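Local coordinates for protein (5-formylfuran-3-yl)methyl phosphate transaminase (Methanococcus jannaschii, PDB 2Z61) that catalyses the pyridoxal-phosphate-dependent transfer of an amino group from alanine to a furancarboxaldehyde phosphate, yielding the precursor of the furan moiety of methanofuran, at residues A[294-299]-A[363-368]; A[283-288]-A[352-357]. All coordinates share one frame; numbering follows the deposited sequence.

Contact 1: A[294-299]-A[363-368]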
loop_
_atom_site.group_PDB
_atom_site.type_symbol
_atom_site.label_atom_id
_atom_site.label_comp_id
_atom_site.label_asym_id
_atom_site.label_seq_id
_atom_site.Cartn_x
_atom_site.Cartn_y
_atom_site.Cartn_z
ATOM N N LYS A 294 25.846 29.844 6.070
ATOM C CA LYS A 294 26.379 31.090 5.530
ATOM C C LYS A 294 27.777 31.294 6.100
ATOM O O LYS A 294 28.666 31.829 5.437
ATOM C CB LYS A 294 25.480 32.267 5.916
ATOM C CG LYS A 294 25.820 33.560 5.198
ATOM C CD LYS A 294 24.931 34.707 5.651
ATOM C CE LYS A 294 25.210 35.091 7.100
ATOM N NZ LYS A 294 24.504 36.347 7.489
ATOM N N ASP A 295 27.957 30.851 7.337
ATOM C CA ASP A 295 29.233 30.954 8.025
ATOM C C ASP A 295 30.233 30.036 7.319
ATOM O O ASP A 295 31.385 30.400 7.098
ATOM C CB ASP A 295 29.049 30.529 9.482
ATOM C CG ASP A 295 30.250 30.840 10.341
ATOM O OD1 ASP A 295 31.309 30.215 10.132
ATOM O OD2 ASP A 295 30.130 31.710 11.230
ATOM N N PHE A 296 29.769 28.845 6.955
ATOM C CA PHE A 296 30.589 27.856 6.267
ATOM C C PHE A 296 30.942 28.307 4.853
ATOM O O PHE A 296 31.706 27.644 4.153
ATOM C CB PHE A 296 29.842 26.517 6.189
ATOM C CG PHE A 296 29.669 25.824 7.515
ATOM C CD1 PHE A 296 28.573 25.000 7.737
ATOM C CD2 PHE A 296 30.613 25.970 8.532
ATOM C CE1 PHE A 296 28.416 24.329 8.948
ATOM C CE2 PHE A 296 30.464 25.300 9.749
ATOM C CZ PHE A 296 29.364 24.479 9.956
ATOM N N GLY A 297 30.374 29.430 4.431
ATOM C CA GLY A 297 30.646 29.918 3.091
ATOM C C GLY A 297 29.935 29.103 2.025
ATOM O O GLY A 297 30.299 29.163 0.847
ATOM N N TRP A 298 28.924 28.333 2.430
ATOM C CA TRP A 298 28.158 27.517 1.488
ATOM C C TRP A 298 27.042 28.332 0.842
ATOM O O TRP A 298 26.613 29.351 1.383
ATOM C CB TRP A 298 27.546 26.299 2.188
ATOM C CG TRP A 298 28.542 25.293 2.670
ATOM C CD1 TRP A 298 29.836 25.154 2.257
ATOM C CD2 TRP A 298 28.303 24.237 3.609
ATOM N NE1 TRP A 298 30.418 24.074 2.878
ATOM C CE2 TRP A 298 29.501 23.493 3.712
ATOM C CE3 TRP A 298 27.194 23.846 4.370
ATOM C CZ2 TRP A 298 29.620 22.377 4.548
ATOM C CZ3 TRP A 298 27.311 22.735 5.201
ATOM C CH2 TRP A 298 28.519 22.014 5.283
ATOM N N GLU A 299 26.567 27.875 -0.313
ATOM C CA GLU A 299 25.504 28.574 -1.023
ATOM C C GLU A 299 24.163 27.854 -0.999
ATOM O O GLU A 299 24.087 26.641 -1.202
ATOM C CB GLU A 299 25.900 28.815 -2.480
ATOM C CG GLU A 299 26.831 29.991 -2.697
ATOM C CD GLU A 299 27.137 30.211 -4.162
ATOM O OE1 GLU A 299 26.179 30.298 -4.962
ATOM O OE2 GLU A 299 28.331 30.299 -4.516
ATOM N N ARG A 363 30.516 20.373 14.973
ATOM C CA ARG A 363 31.492 19.378 14.539
ATOM C C ARG A 363 31.924 19.665 13.106
ATOM O O ARG A 363 33.111 19.615 12.786
ATOM C CB ARG A 363 30.900 17.971 14.615
ATOM C CG ARG A 363 30.610 17.482 16.023
ATOM C CD ARG A 363 30.156 16.031 16.003
ATOM N NE ARG A 363 29.777 15.549 17.327
ATOM C CZ ARG A 363 29.341 14.318 17.579
ATOM N NH1 ARG A 363 29.229 13.435 16.597
ATOM N NH2 ARG A 363 29.015 13.971 18.816
ATOM N N ILE A 364 30.956 19.964 12.244
ATOM C CA ILE A 364 31.249 20.261 10.846
ATOM C C ILE A 364 32.161 21.482 10.749
ATOM O O ILE A 364 33.031 21.548 9.883
ATOM C CB ILE A 364 29.951 20.517 10.045
ATOM C CG1 ILE A 364 29.062 19.269 10.083
ATOM C CG2 ILE A 364 30.289 20.881 8.602
ATOM C CD1 ILE A 364 27.713 19.448 9.427
ATOM N N LYS A 365 31.958 22.450 11.638
ATOM C CA LYS A 365 32.790 23.645 11.642
ATOM C C LYS A 365 34.213 23.254 12.026
ATOM O O LYS A 365 35.181 23.835 11.534
ATOM C CB LYS A 365 32.257 24.675 12.642
ATOM C CG LYS A 365 33.066 25.967 12.685
ATOM C CD LYS A 365 32.481 26.966 13.673
ATOM C CE LYS A 365 33.266 28.273 13.671
ATOM N NZ LYS A 365 32.709 29.265 14.637
ATOM N N GLU A 366 34.331 22.263 12.906
ATOM C CA GLU A 366 35.636 21.789 13.354
ATOM C C GLU A 366 36.274 20.918 12.275
ATOM O O GLU A 366 37.474 20.652 12.300
ATOM C CB GLU A 366 35.490 20.979 14.644
ATOM C CG GLU A 366 34.857 21.746 15.792
ATOM C CD GLU A 366 34.905 20.981 17.102
ATOM O OE1 GLU A 366 34.435 19.823 17.133
ATOM O OE2 GLU A 366 35.406 21.539 18.101
ATOM N N PHE A 367 35.456 20.479 11.327
ATOM C CA PHE A 367 35.917 19.637 10.231
ATOM C C PHE A 367 36.445 20.484 9.077
ATOM O O PHE A 367 37.347 20.068 8.350
ATOM C CB PHE A 367 34.765 18.763 9.735
ATOM C CG PHE A 367 35.102 17.930 8.532
ATOM C CD1 PHE A 367 35.976 16.855 8.637
ATOM C CD2 PHE A 367 34.546 18.224 7.291
ATOM C CE1 PHE A 367 36.292 16.079 7.520
ATOM C CE2 PHE A 367 34.856 17.457 6.169
ATOM C CZ PHE A 367 35.729 16.383 6.283
ATOM N N LEU A 368 35.879 21.674 8.919
ATOM C CA LEU A 368 36.274 22.568 7.842
ATOM C C LEU A 368 37.493 23.415 8.170
ATOM O O LEU A 368 38.289 23.730 7.288
ATOM C CB LEU A 368 35.095 23.464 7.457
ATOM C CG LEU A 368 33.842 22.684 7.040
ATOM C CD1 LEU A 368 32.672 23.636 6.834
ATOM C CD2 LEU A 368 34.136 21.900 5.766
#

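Contact 2: A[283-288]-A[352-357]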
loop_
_atom_site.group_PDB
_atom_site.type_symbol
_atom_site.label_atom_id
_atom_site.label_comp_id
_atom_site.label_asym_id
_atom_site.label_seq_id
_atom_site.Cartn_x
_atom_site.Cartn_y
_atom_site.Cartn_z
ATOM N N ASP A 283 11.168 26.064 12.512
ATOM C CA ASP A 283 11.699 27.321 12.002
ATOM C C ASP A 283 12.907 27.784 12.814
ATOM O O ASP A 283 13.860 28.344 12.264
ATOM C CB ASP A 283 10.607 28.395 12.002
ATOM C CG ASP A 283 11.062 29.683 11.345
ATOM O OD1 ASP A 283 11.797 29.610 10.340
ATOM O OD2 ASP A 283 10.672 30.771 11.821
ATOM N N ARG A 284 12.872 27.548 14.123
ATOM C CA ARG A 284 13.992 27.934 14.971
ATOM C C ARG A 284 15.212 27.128 14.522
ATOM O O ARG A 284 16.327 27.646 14.446
ATOM C CB ARG A 284 13.688 27.632 16.440
ATOM C CG ARG A 284 14.641 28.323 17.406
ATOM C CD ARG A 284 14.313 28.005 18.856
ATOM N NE ARG A 284 15.409 27.354 19.566
ATOM C CZ ARG A 284 15.322 26.147 20.118
ATOM N NH1 ARG A 284 14.189 25.465 20.046
ATOM N NH2 ARG A 284 16.369 25.621 20.740
ATOM N N ARG A 285 14.983 25.856 14.212
ATOM C CA ARG A 285 16.048 24.972 13.763
ATOM C C ARG A 285 16.571 25.404 12.396
ATOM O O ARG A 285 17.779 25.452 12.164
ATOM C CB ARG A 285 15.525 23.545 13.672
ATOM C CG ARG A 285 14.952 23.010 14.974
ATOM C CD ARG A 285 14.223 21.711 14.715
ATOM N NE ARG A 285 13.875 21.004 15.935
ATOM C CZ ARG A 285 13.257 19.828 15.951
ATOM N NH1 ARG A 285 12.925 19.242 14.802
ATOM N NH2 ARG A 285 12.977 19.239 17.111
ATOM N N ARG A 286 15.651 25.717 11.488
ATOM C CA ARG A 286 16.024 26.133 10.141
ATOM C C ARG A 286 16.967 27.342 10.162
ATOM O O ARG A 286 17.926 27.414 9.380
ATOM C CB ARG A 286 14.759 26.457 9.343
ATOM C CG ARG A 286 15.013 27.147 8.026
ATOM C CD ARG A 286 13.709 27.619 7.412
ATOM N NE ARG A 286 13.367 28.954 7.889
ATOM C CZ ARG A 286 13.482 30.059 7.163
ATOM N NH1 ARG A 286 13.941 29.996 5.918
ATOM N NH2 ARG A 286 13.120 31.223 7.682
ATOM N N ARG A 287 16.694 28.284 11.057
ATOM C CA ARG A 287 17.516 29.482 11.165
ATOM C C ARG A 287 18.907 29.147 11.698
ATOM O O ARG A 287 19.899 29.730 11.265
ATOM C CB ARG A 287 16.830 30.509 12.072
ATOM C CG ARG A 287 15.569 31.122 11.467
ATOM C CD ARG A 287 14.866 32.057 12.444
ATOM N NE ARG A 287 13.565 32.503 11.945
ATOM C CZ ARG A 287 13.388 33.248 10.857
ATOM N NH1 ARG A 287 14.433 33.647 10.141
ATOM N NH2 ARG A 287 12.163 33.590 10.477
ATOM N N LEU A 288 18.972 28.202 12.632
ATOM C CA LEU A 288 20.243 27.786 13.211
ATOM C C LEU A 288 21.095 27.174 12.103
ATOM O O LEU A 288 22.291 27.448 12.002
ATOM C CB LEU A 288 20.017 26.743 14.310
ATOM C CG LEU A 288 21.173 26.414 15.265
ATOM C CD1 LEU A 288 20.972 25.013 15.818
ATOM C CD2 LEU A 288 22.507 26.487 14.548
ATOM N N ASN A 352 15.700 16.909 13.663
ATOM C CA ASN A 352 16.357 16.324 14.815
ATOM C C ASN A 352 16.256 17.435 15.865
ATOM O O ASN A 352 16.079 18.600 15.508
ATOM C CB ASN A 352 17.818 15.975 14.442
ATOM C CG ASN A 352 18.453 15.001 15.411
ATOM O OD1 ASN A 352 18.209 15.069 16.613
ATOM N ND2 ASN A 352 19.286 14.097 14.897
ATOM N N SER A 353 16.317 17.069 17.141
ATOM C CA SER A 353 16.297 17.999 18.273
ATOM C C SER A 353 17.223 19.188 17.992
ATOM O O SER A 353 18.260 19.029 17.360
ATOM C CB SER A 353 16.848 17.275 19.570
ATOM O OG SER A 353 18.280 17.049 19.642
ATOM N N TYR A 354 16.898 20.353 18.531
ATOM C CA TYR A 354 17.761 21.517 18.356
ATOM C C TYR A 354 19.219 21.292 18.821
ATOM O O TYR A 354 20.173 21.584 18.096
ATOM C CB TYR A 354 17.155 22.663 19.144
ATOM C CG TYR A 354 17.788 24.003 18.886
ATOM C CD1 TYR A 354 17.469 24.737 17.742
ATOM C CD2 TYR A 354 18.725 24.534 19.771
ATOM C CE1 TYR A 354 18.069 25.970 17.488
ATOM C CE2 TYR A 354 19.332 25.760 19.530
ATOM C CZ TYR A 354 19.000 26.473 18.389
ATOM O OH TYR A 354 19.593 27.691 18.157
ATOM N N GLU A 355 19.370 20.784 20.042
ATOM C CA GLU A 355 20.690 20.525 20.612
ATOM C C GLU A 355 21.545 19.617 19.727
ATOM O O GLU A 355 22.698 19.938 19.437
ATOM C CB GLU A 355 20.546 19.915 22.006
ATOM C CG GLU A 355 19.693 18.665 22.035
ATOM C CD GLU A 355 19.493 18.131 23.439
ATOM O OE1 GLU A 355 20.501 17.794 24.100
ATOM O OE2 GLU A 355 18.323 18.048 23.878
ATOM N N ASN A 356 20.987 18.488 19.298
ATOM C CA ASN A 356 21.722 17.570 18.434
ATOM C C ASN A 356 22.195 18.283 17.168
ATOM O O ASN A 356 23.312 18.057 16.703
ATOM C CB ASN A 356 20.847 16.371 18.051
ATOM C CG ASN A 356 20.632 15.409 19.209
ATOM O OD1 ASN A 356 19.847 14.461 19.111
ATOM N ND2 ASN A 356 21.337 15.639 20.309
ATOM N N ILE A 357 21.348 19.144 16.614
ATOM C CA ILE A 357 21.708 19.874 15.406
ATOM C C ILE A 357 22.874 20.833 15.663
ATOM O O ILE A 357 23.764 20.981 14.822
ATOM C CB ILE A 357 20.494 20.667 14.855
ATOM C CG1 ILE A 357 19.379 19.693 14.456
ATOM C CG2 ILE A 357 20.912 21.498 13.644
ATOM C CD1 ILE A 357 18.118 20.365 13.951
HETATM O O HOH W 1 14.459 20.853 18.773
#

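Contact 1: A[294-299]-A[363-368]
Phe296 pushes its ring against the last turns of helix 354-368, with three residues of that helix set around it. One face lies under Leu368: the CD1 methyl sits 4.0 Å from the centroid of the Phe296 ring and 29° off the ring normal, the geometry of a CH-pi contact. The far end of the ring reaches the helix backbone, Phe296 CE2 standing 3.4 Å from Lys365 CA, while CB of Lys365 lies at the ring edge, in its plane. Phe296 CE1 meets the CG2 branch of Ile364 at 3.9 Å, the two side chains crossing at about a right angle. Phe296 has CG anti to its own carbonyl carbon (chi1 -69°), which carries the ring across to the helix although the side chain does not start out pointing there.

The turn that presents these aromatics is a Schellman motif closing helix 269-295: Gly297 leaves helical geometry with positive phi (74°), and bonds back into the last turn are kept. Trp298 follows directly, and Phe296 CB lies 3.7 Å above the plane of its indole, over the centre. Two atoms of the six-membered part of the indole touch the same two aliphatic residues, with Trp298 CH2 3.9 Å from Ile364 CG2 and Trp298 CZ2 4.0 Å from Leu368 CD1. Ile364 also packs on Leu324 of helix 317-328, and Trp298 touches Pro311 and Ile313. No hydrogen bond joins the two segments; the extended Lys365 chain leaves NZ 4.8 Å from Asp295 OD1, too far for a salt bridge, and the OD2 oxygen of Asp295 is in a salt bridge with Lys291.

Contact 2: A[283-288]-A[352-357]
Tyr354 lays its ring between Arg284 and Leu288 of the long helix 269-295, and it can be followed outward from CB. Tyr354 CB is 4.1 Å from Arg284 CZ, and with CG anti to the backbone N (chi1 -170°) the ring is sent across to that helix. Over one face stands the guanidinium, Arg284 CZ lying 3.5 Å from the centroid of the Tyr354 ring and 15° off its normal, a cation-pi contact with the two planes 33° apart. Its NH2 is modelled too close to the ring, so the exact stacking depth is doubtful. Along the edge, Tyr354 CD1 comes 4.1 Å from Arg285 CG. Farther out, Tyr354 CE1 touches Leu288 CD1 at 3.5 Å, the methyl covering the opposite face in a CH-pi contact. At the tip, Tyr354 OH rests 3.5 Å from Leu288 CG.

Ser353, the N-cap, starts helix 354-368. Just before it, Asn352 O lies 3.1 Å above the guanidinium plane of Arg285, over its centre, rather than accepting a bond. A water accepts from Arg285 NH2 at 2.8 Å; its approach to Tyr354 N is modelled too short, leaving that half of the bridge doubtful.

Carboxylates of Glu281 and Asp40 pair with Arg284 and Arg285 respectively, while the Tyr354 ring and the Asn352 carbonyl each lie over a guanidinium face; both are electron-rich, so each contact probably favours a cation.

In the fold
Both contacts join the same two helices, 269-295 and 354-368, within one subunit; no residue of the partner chain touches either. Their centres lie 16 Å apart, with nearest atoms about 7 Å from each other. Along the chain the segments alternate: 283-288, 294-299, 352-357, then 363-368. Contact 2 therefore pairs an inner part of the long helix with the start of the C-terminal one, and contact 1 pairs the long helix's end with the C-terminal helix's end, so the two helices run in the same general direction. Between them the chain forms helix 317-328 and a small antiparallel sheet, so the pairing brings the C-terminal end of this aminotransferase back against the long helix.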